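Local atomic coordinates of endoglucanase family 5 (Clostridium acetobutylicum ATCC 824, PDB entry 6PZ7), a protein that probably hydrolyses internal beta-1,4-glycosidic bonds of cellulose and related plant polysaccharides, acting as a broad-specificity GH5_4 endoglucanase. Residues Asn145-Gly159 with Val192-Met204. Sequence-based numbering, arbitrary orientation.
With EDO (1,2-ethanediol), chain D; EDO (1,2-ethanediol), chain C.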
ATOM      1  N   ASN A 145       6.529  -1.756  -2.634  1.00  6.01           N
ATOM      2  CA  ASN A 145       5.377  -0.914  -2.978  1.00  5.81           C
ATOM      3  C   ASN A 145       4.930  -1.162  -4.420  1.00  6.10           C
ATOM      4  O   ASN A 145       3.987  -1.922  -4.669  1.00  6.48           O
ATOM      5  CB  ASN A 145       5.752   0.555  -2.750  1.00  6.68           C
ATOM      6  CG  ASN A 145       4.683   1.483  -3.241  1.00  5.56           C
ATOM      7  OD1 ASN A 145       3.516   1.260  -2.970  1.00  6.70           O
ATOM      8  ND2 ASN A 145       5.048   2.530  -3.930  1.00  6.22           N
ATOM      9  N   GLU A 146       5.593  -0.534  -5.383  1.00  6.60           N
ATOM     10  CA  GLU A 146       5.295  -0.668  -6.805  1.00  5.96           C
ATOM     11  C   GLU A 146       6.592  -0.997  -7.540  1.00  6.05           C
ATOM     12  O   GLU A 146       7.150  -0.177  -8.292  1.00  6.93           O
ATOM     13  CB  GLU A 146       4.679   0.617  -7.332  1.00  6.23           C
ATOM     14  CG  GLU A 146       3.285   0.847  -6.743  1.00  6.54           C
ATOM     15  CD  GLU A 146       2.577   2.058  -7.240  1.00  8.12           C
ATOM     16  OE1 GLU A 146       3.166   2.845  -8.025  1.00 10.01           O
ATOM     17  OE2 GLU A 146       1.407   2.308  -6.834  1.00  7.99           O
ATOM     18  N   PRO A 147       7.162  -2.165  -7.272  1.00  6.03           N
ATOM     19  CA  PRO A 147       8.491  -2.468  -7.823  1.00  6.78           C
ATOM     20  C   PRO A 147       8.412  -2.544  -9.337  1.00  6.04           C
ATOM     21  O   PRO A 147       7.541  -3.201  -9.901  1.00  6.92           O
ATOM     22  CB  PRO A 147       8.828  -3.833  -7.204  1.00  7.59           C
ATOM     23  CG  PRO A 147       7.484  -4.482  -6.907  1.00  7.26           C
ATOM     24  CD  PRO A 147       6.609  -3.286  -6.474  1.00  6.89           C
ATOM     25  N   ARG A 148       9.344  -1.888 -10.012  1.00  6.20           N
ATOM     26  CA  ARG A 148       9.235  -1.683 -11.449  1.00  6.39           C
ATOM     27  C   ARG A 148      10.519  -1.075 -11.976  1.00  6.86           C
ATOM     28  O   ARG A 148      11.418  -0.714 -11.206  1.00  7.53           O
ATOM     29  CB  ARG A 148       8.055  -0.767 -11.749  1.00  6.44           C
ATOM     30  CG  ARG A 148       8.266   0.686 -11.302  1.00  6.69           C
ATOM     31  CD  ARG A 148       6.964   1.468 -11.279  1.00  7.17           C
ATOM     32  NE  ARG A 148       7.159   2.886 -11.034  1.00  7.40           N
ATOM     33  CZ  ARG A 148       7.356   3.417  -9.850  1.00  7.86           C
ATOM     34  NH1 ARG A 148       7.347   2.708  -8.753  1.00  7.86           N
ATOM     35  NH2 ARG A 148       7.580   4.735  -9.765  1.00 10.06           N
ATOM     36  N   ILE A 149      10.586  -0.958 -13.301  1.00  6.27           N
ATOM     37  CA  ILE A 149      11.684  -0.289 -14.001  1.00  6.58           C
ATOM     38  C   ILE A 149      11.199   1.084 -14.450  1.00  7.93           C
ATOM     39  O   ILE A 149      10.427   1.210 -15.413  1.00  8.02           O
ATOM     40  CB  ILE A 149      12.215  -1.123 -15.176  1.00  7.57           C
ATOM     41  CG1 ILE A 149      12.658  -2.505 -14.687  1.00  9.09           C
ATOM     42  CG2 ILE A 149      13.352  -0.361 -15.887  1.00  8.02           C
ATOM     43  CD1 ILE A 149      13.788  -2.510 -13.768  1.00 12.01           C
ATOM     44  N   VAL A 150      11.594   2.119 -13.717  1.00  6.99           N
ATOM     45  CA  VAL A 150      11.141   3.459 -14.028  1.00  7.86           C
ATOM     46  C   VAL A 150      11.695   3.869 -15.391  1.00  7.46           C
ATOM     47  O   VAL A 150      12.891   3.706 -15.689  1.00  8.25           O
ATOM     48  CB  VAL A 150      11.576   4.443 -12.937  1.00  8.16           C
ATOM     49  CG1 VAL A 150      11.187   5.866 -13.315  1.00 10.08           C
ATOM     50  CG2 VAL A 150      10.970   4.049 -11.594  1.00  9.29           C
ATOM     51  N   GLY A 151      10.822   4.409 -16.241  1.00  7.78           N
ATOM     52  CA  GLY A 151      11.192   4.795 -17.580  1.00  9.87           C
ATOM     53  C   GLY A 151      11.079   3.703 -18.610  1.00  9.12           C
ATOM     54  O   GLY A 151      11.259   3.992 -19.803  1.00 11.28           O
ATOM     55  N   SER A 152      10.763   2.479 -18.220  1.00  9.22           N
ATOM     56  CA  SER A 152      10.615   1.491 -19.259  0.53 12.63           C
ATOM     57  C   SER A 152       9.245   1.616 -19.924  1.00  9.04           C
ATOM     58  O   SER A 152       8.276   2.131 -19.344  1.00  9.47           O
ATOM     59  CB  SER A 152      10.789   0.108 -18.694  0.53 13.84           C
ATOM     60  OG  SER A 152       9.729  -0.172 -17.841  0.53  7.47           O
ATOM     61  N   PRO A 153       9.143   1.164 -21.175  1.00  9.16           N
ATOM     62  CA  PRO A 153       7.840   1.273 -21.858  1.00 10.26           C
ATOM     63  C   PRO A 153       6.722   0.563 -21.127  1.00  8.52           C
ATOM     64  O   PRO A 153       5.570   0.977 -21.231  1.00  9.28           O
ATOM     65  CB  PRO A 153       8.101   0.622 -23.231  1.00 11.94           C
ATOM     66  CG  PRO A 153       9.579   0.810 -23.464  1.00 14.22           C
ATOM     67  CD  PRO A 153      10.191   0.645 -22.071  1.00 11.27           C
ATOM     68  N   GLU A 154       7.033  -0.516 -20.426  1.00  8.18           N
ATOM     69  CA  GLU A 154       6.058  -1.349 -19.735  1.00  7.72           C
ATOM     70  C   GLU A 154       5.835  -0.977 -18.281  1.00  8.37           C
ATOM     71  O   GLU A 154       5.125  -1.704 -17.561  1.00  8.72           O
ATOM     72  CB  GLU A 154       6.426  -2.834 -19.858  1.00  9.48           C
ATOM     73  CG  GLU A 154       6.548  -3.361 -21.286  1.00 12.20           C
ATOM     74  CD  GLU A 154       7.909  -3.159 -21.918  1.00 13.42           C
ATOM     75  OE1 GLU A 154       8.859  -2.633 -21.327  1.00 13.82           O
ATOM     76  OE2 GLU A 154       8.041  -3.577 -23.111  1.00 18.81           O
ATOM     77  N   GLU A 155       6.401   0.140 -17.824  1.00  7.89           N
ATOM     78  CA  GLU A 155       6.328   0.534 -16.425  1.00  8.00           C
ATOM     79  C   GLU A 155       4.917   0.475 -15.867  1.00  8.71           C
ATOM     80  O   GLU A 155       4.718   0.005 -14.736  1.00  8.74           O
ATOM     81  CB  GLU A 155       6.936   1.933 -16.264  1.00  7.02           C
ATOM     82  CG  GLU A 155       6.952   2.435 -14.842  1.00  8.27           C
ATOM     83  CD  GLU A 155       7.522   3.838 -14.657  1.00  7.85           C
ATOM     84  OE1 GLU A 155       7.941   4.466 -15.643  1.00  8.72           O
ATOM     85  OE2 GLU A 155       7.563   4.290 -13.459  1.00  8.76           O
ATOM     86  N   TRP A 156       3.944   0.995 -16.603  1.00  8.38           N
ATOM     87  CA  TRP A 156       2.558   1.033 -16.150  1.00  8.75           C
ATOM     88  C   TRP A 156       1.663   0.046 -16.885  1.00  9.88           C
ATOM     89  O   TRP A 156       0.429   0.172 -16.828  1.00 12.45           O
ATOM     90  CB  TRP A 156       2.042   2.468 -16.213  1.00 10.19           C
ATOM     91  CG  TRP A 156       2.888   3.388 -15.336  1.00 10.61           C
ATOM     92  CD1 TRP A 156       3.658   4.428 -15.768  1.00 11.93           C
ATOM     93  CD2 TRP A 156       3.095   3.296 -13.918  1.00 10.25           C
ATOM     94  NE1 TRP A 156       4.313   4.998 -14.694  1.00 11.54           N
ATOM     95  CE2 TRP A 156       3.962   4.346 -13.549  1.00 10.75           C
ATOM     96  CE3 TRP A 156       2.607   2.445 -12.914  1.00 11.38           C
ATOM     97  CZ2 TRP A 156       4.364   4.549 -12.228  1.00 11.69           C
ATOM     98  CZ3 TRP A 156       2.997   2.674 -11.600  1.00 11.96           C
ATOM     99  CH2 TRP A 156       3.849   3.704 -11.268  1.00 11.98           C
ATOM    100  N   ASN A 157       2.243  -0.943 -17.534  1.00  8.95           N
ATOM    101  CA  ASN A 157       1.536  -1.965 -18.288  1.00 10.53           C
ATOM    102  C   ASN A 157       1.787  -3.374 -17.755  1.00 12.13           C
ATOM    103  O   ASN A 157       1.561  -4.371 -18.482  1.00 13.96           O
ATOM    104  CB  ASN A 157       1.935  -1.889 -19.775  1.00 12.30           C
ATOM    105  CG  ASN A 157       1.462  -0.645 -20.388  1.00 14.79           C
ATOM    106  OD1 ASN A 157       0.281  -0.274 -20.223  1.00 17.43           O
ATOM    107  ND2 ASN A 157       2.323   0.016 -21.111  1.00 12.52           N
ATOM    108  N   GLY A 158       2.281  -3.513 -16.554  1.00  9.11           N
ATOM    109  CA  GLY A 158       2.523  -4.817 -15.977  1.00  9.49           C
ATOM    110  C   GLY A 158       3.899  -5.377 -16.232  1.00  8.29           C
ATOM    111  O   GLY A 158       4.158  -6.538 -15.917  1.00  9.25           O
ATOM    112  N   GLY A 159       4.816  -4.586 -16.781  1.00  8.17           N
ATOM    113  CA  GLY A 159       6.207  -4.986 -16.856  1.00  9.43           C
ATOM    114  C   GLY A 159       6.476  -5.978 -17.980  1.00  8.27           C
ATOM    115  O   GLY A 159       5.749  -6.045 -18.970  1.00  8.64           O
ATOM    116  N   VAL A 192       2.581  -8.873  -0.455  1.00  6.01           N
ATOM    117  CA  VAL A 192       3.542  -8.846  -1.572  1.00  6.26           C
ATOM    118  C   VAL A 192       2.837  -8.369  -2.834  1.00  6.13           C
ATOM    119  O   VAL A 192       1.714  -8.835  -3.122  1.00  6.36           O
ATOM    120  CB  VAL A 192       4.189 -10.220  -1.828  1.00  6.62           C
ATOM    121  CG1 VAL A 192       4.925 -10.683  -0.585  1.00  7.66           C
ATOM    122  CG2 VAL A 192       3.203 -11.298  -2.333  1.00  7.97           C
ATOM    123  N   PRO A 193       3.433  -7.435  -3.587  1.00  5.45           N
ATOM    124  CA  PRO A 193       2.793  -6.948  -4.814  1.00  5.67           C
ATOM    125  C   PRO A 193       3.230  -7.711  -6.056  1.00  5.75           C
ATOM    126  O   PRO A 193       4.295  -8.336  -6.099  1.00  6.61           O
ATOM    127  CB  PRO A 193       3.307  -5.497  -4.903  1.00  6.57           C
ATOM    128  CG  PRO A 193       4.737  -5.620  -4.371  1.00  6.32           C
ATOM    129  CD  PRO A 193       4.637  -6.629  -3.238  1.00  6.04           C
ATOM    130  N   THR A 194       2.390  -7.595  -7.096  1.00  6.03           N
ATOM    131  CA  THR A 194       2.755  -7.811  -8.487  1.00  6.09           C
ATOM    132  C   THR A 194       3.739  -6.706  -8.919  1.00  6.01           C
ATOM    133  O   THR A 194       3.982  -5.723  -8.204  1.00  6.18           O
ATOM    134  CB  THR A 194       1.493  -7.740  -9.335  1.00  6.31           C
ATOM    135  OG1 THR A 194       0.904  -6.467  -9.067  1.00  6.51           O
ATOM    136  CG2 THR A 194       0.495  -8.850  -9.038  1.00  7.50           C
ATOM    137  N   TYR A 195       4.233  -6.823 -10.151  1.00  6.19           N
ATOM    138  CA  TYR A 195       4.994  -5.750 -10.800  1.00  6.80           C
ATOM    139  C   TYR A 195       4.163  -4.474 -10.724  1.00  6.13           C
ATOM    140  O   TYR A 195       3.018  -4.444 -11.160  1.00  6.73           O
ATOM    141  CB  TYR A 195       5.248  -6.114 -12.278  1.00  7.42           C
ATOM    142  CG  TYR A 195       6.072  -5.055 -12.997  1.00  6.36           C
ATOM    143  CD1 TYR A 195       5.502  -3.900 -13.473  1.00  7.37           C
ATOM    144  CD2 TYR A 195       7.440  -5.230 -13.195  1.00  7.66           C
ATOM    145  CE1 TYR A 195       6.246  -2.916 -14.105  1.00  6.72           C
ATOM    146  CE2 TYR A 195       8.198  -4.244 -13.826  1.00  7.62           C
ATOM    147  CZ  TYR A 195       7.597  -3.105 -14.291  1.00  6.86           C
ATOM    148  OH  TYR A 195       8.334  -2.107 -14.912  1.00  8.11           O
ATOM    149  N   ALA A 196       4.758  -3.418 -10.153  1.00  6.86           N
ATOM    150  CA  ALA A 196       4.142  -2.100  -9.975  1.00  6.66           C
ATOM    151  C   ALA A 196       2.851  -2.129  -9.154  1.00  5.93           C
ATOM    152  O   ALA A 196       2.089  -1.170  -9.211  1.00  6.35           O
ATOM    153  CB  ALA A 196       3.944  -1.370 -11.294  1.00  6.76           C
ATOM    154  N   ALA A 197       2.576  -3.206  -8.438  1.00  5.74           N
ATOM    155  CA  ALA A 197       1.276  -3.438  -7.813  1.00  5.61           C
ATOM    156  C   ALA A 197       0.151  -3.387  -8.837  1.00  5.62           C
ATOM    157  O   ALA A 197      -0.993  -3.076  -8.532  1.00  6.87           O
ATOM    158  CB  ALA A 197       1.017  -2.540  -6.596  1.00  6.02           C
ATOM    159  N   SER A 198       0.469  -3.710 -10.092  1.00  6.22           N
ATOM    160  CA  SER A 198      -0.469  -3.640 -11.197  1.00  6.84           C
ATOM    161  C   SER A 198      -1.501  -4.759 -11.157  1.00  5.96           C
ATOM    162  O   SER A 198      -1.216  -5.903 -10.830  1.00  6.81           O
ATOM    163  CB  SER A 198       0.315  -3.753 -12.500  1.00  6.73           C
ATOM    164  OG  SER A 198      -0.534  -3.624 -13.625  1.00  9.17           O
ATOM    165  N   THR A 199      -2.687  -4.433 -11.652  1.00  6.54           N
ATOM    166  CA  THR A 199      -3.766  -5.386 -11.920  1.00  7.24           C
ATOM    167  C   THR A 199      -3.742  -5.880 -13.366  1.00  7.87           C
ATOM    168  O   THR A 199      -4.639  -6.622 -13.768  1.00  9.65           O
ATOM    169  CB  THR A 199      -5.148  -4.788 -11.602  1.00  8.02           C
ATOM    170  OG1 THR A 199      -5.326  -3.622 -12.413  1.00  9.34           O
ATOM    171  CG2 THR A 199      -5.240  -4.424 -10.140  1.00  9.19           C
ATOM    172  N   ALA A 200      -2.731  -5.531 -14.153  1.00  8.31           N
ATOM    173  CA  ALA A 200      -2.621  -6.055 -15.511  1.00  8.03           C
ATOM    174  C   ALA A 200      -2.679  -7.571 -15.458  1.00  9.07           C
ATOM    175  O   ALA A 200      -2.085  -8.209 -14.587  1.00  8.95           O
ATOM    176  CB  ALA A 200      -1.319  -5.595 -16.151  1.00 11.16           C
ATOM    177  N   THR A 201      -3.328  -8.152 -16.461  1.00  9.61           N
ATOM    178  CA  THR A 201      -3.510  -9.606 -16.520  1.00 10.00           C
ATOM    179  C   THR A 201      -2.192 -10.371 -16.355  1.00  9.23           C
ATOM    180  O   THR A 201      -2.114 -11.298 -15.551  1.00  9.33           O
ATOM    181  CB  THR A 201      -4.200  -9.976 -17.843  1.00 11.12           C
ATOM    182  OG1 THR A 201      -5.425  -9.227 -17.933  1.00 12.58           O
ATOM    183  CG2 THR A 201      -4.459 -11.476 -17.942  1.00 12.74           C
ATOM    184  N   ALA A 202      -1.152  -9.983 -17.078  1.00  9.47           N
ATOM    185  CA  ALA A 202       0.101 -10.721 -17.016  1.00  9.45           C
ATOM    186  C   ALA A 202       0.787 -10.531 -15.671  1.00  9.02           C
ATOM    187  O   ALA A 202       1.484 -11.439 -15.183  1.00  9.30           O
ATOM    188  CB  ALA A 202       1.070 -10.318 -18.125  1.00 12.45           C
ATOM    189  N   ALA A 203       0.665  -9.342 -15.070  1.00  8.24           N
ATOM    190  CA  ALA A 203       1.240  -9.106 -13.747  1.00  7.35           C
ATOM    191  C   ALA A 203       0.610 -10.023 -12.714  1.00  7.35           C
ATOM    192  O   ALA A 203       1.300 -10.614 -11.878  1.00  8.13           O
ATOM    193  CB  ALA A 203       1.086  -7.634 -13.381  1.00  8.57           C
ATOM    194  N   MET A 204      -0.712 -10.144 -12.745  1.00  7.40           N
ATOM    195  CA  MET A 204      -1.382 -11.022 -11.799  1.00  8.36           C
ATOM    196  C   MET A 204      -1.090 -12.482 -12.106  1.00  7.81           C
ATOM    197  O   MET A 204      -0.900 -13.277 -11.184  1.00  9.32           O
ATOM    198  CB  MET A 204      -2.884 -10.760 -11.780  1.00  9.02           C
ATOM    199  CG  MET A 204      -3.242  -9.323 -11.365  1.00  8.62           C
ATOM    200  SD  MET A 204      -4.962  -9.110 -10.811  1.00 10.84           S
ATOM    201  CE  MET A 204      -5.815  -9.617 -12.304  1.00 13.37           C
TER
HETATM  202  C1  EDO D 403      -0.712   1.806 -10.636  1.00 26.64           C
HETATM  203  O1  EDO D 403      -1.752   2.410  -9.889  1.00 23.33           O
HETATM  204  C2  EDO D 403      -0.586   0.352 -10.182  1.00 15.19           C
HETATM  205  O2  EDO D 403       0.440  -0.158 -11.013  1.00 12.91           O
HETATM  206  C1  EDO C 402       1.028   5.590  -8.906  1.00 17.83           C
HETATM  207  O1  EDO C 402       2.216   5.308  -8.148  1.00 15.48           O
HETATM  208  C2  EDO C 402      -0.209   5.072  -8.195  1.00 16.62           C
HETATM  209  O2  EDO C 402      -0.284   3.649  -8.297  1.00 15.90           O
HETATM  210  O   HOH W   1       9.732  -3.537 -17.149  0.73  5.32           O
HETATM  211  O   HOH W   2       0.224  -0.696 -13.601  1.00 15.25           O
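Tyr195 slots into the curl of residues 145-159, the loop leading from strand 139-142 to helix 161-180 in this (beta/alpha)8 TIM barrel; Tyr195 itself follows the neighbouring strand, 190-193. The phenol extends between the two limbs of the loop because a chi1 of -178° turns CG away from the backbone N. Its CB lies 3.8 Å from Gly158 O, and CD1 meets the Gly158-Gly159 peptide. Gly159 CA sits over the middle of one ring face in a CH-pi contact, 3.4 Å from the centroid, while Pro147 O lies above the opposite face. CE1 meets Glu155 O at the ring edge, while CE2 approaches Arg148 CA and CZ approaches Arg148 CB. At the tip, Tyr195 OH accepts a virtually straight bond from Ile149 N (3.0 Å, 179° at the hydrogen). A water shared weakly with Ser152 OG also reaches this hydroxyl.

Next to the ring, Ala196 N donates to Pro147 O at 2.8 Å, joining the two loops directly through their backbones. Ala196 CB touches Trp156 CZ3, and CH2 of the same indole lies over one face of the Arg148 guanidinium, offset toward the rim. Arg148 NH1 donates to Glu146 O, which lies in the guanidinium plane, and NE forms a salt bridge to the anti lone pair of Glu155 OE2. Gly158 packs its CA against the methyls of Ala200 and Ala203, where the helix 201-206 begins.

Asn145-Glu146 is the Asn-Glu pair after strand 139-142 that in GH5 enzymes carries the acid/base glutamate, so Glu146 probably has that role; its OE2 also bonds His221. Glu146 CG rests 3.4 Å from Ala196 O, and an ethanediol, probably from the crystallisation liquor, spans the carboxylate, O1 donating to OE1 and O2 to OE2.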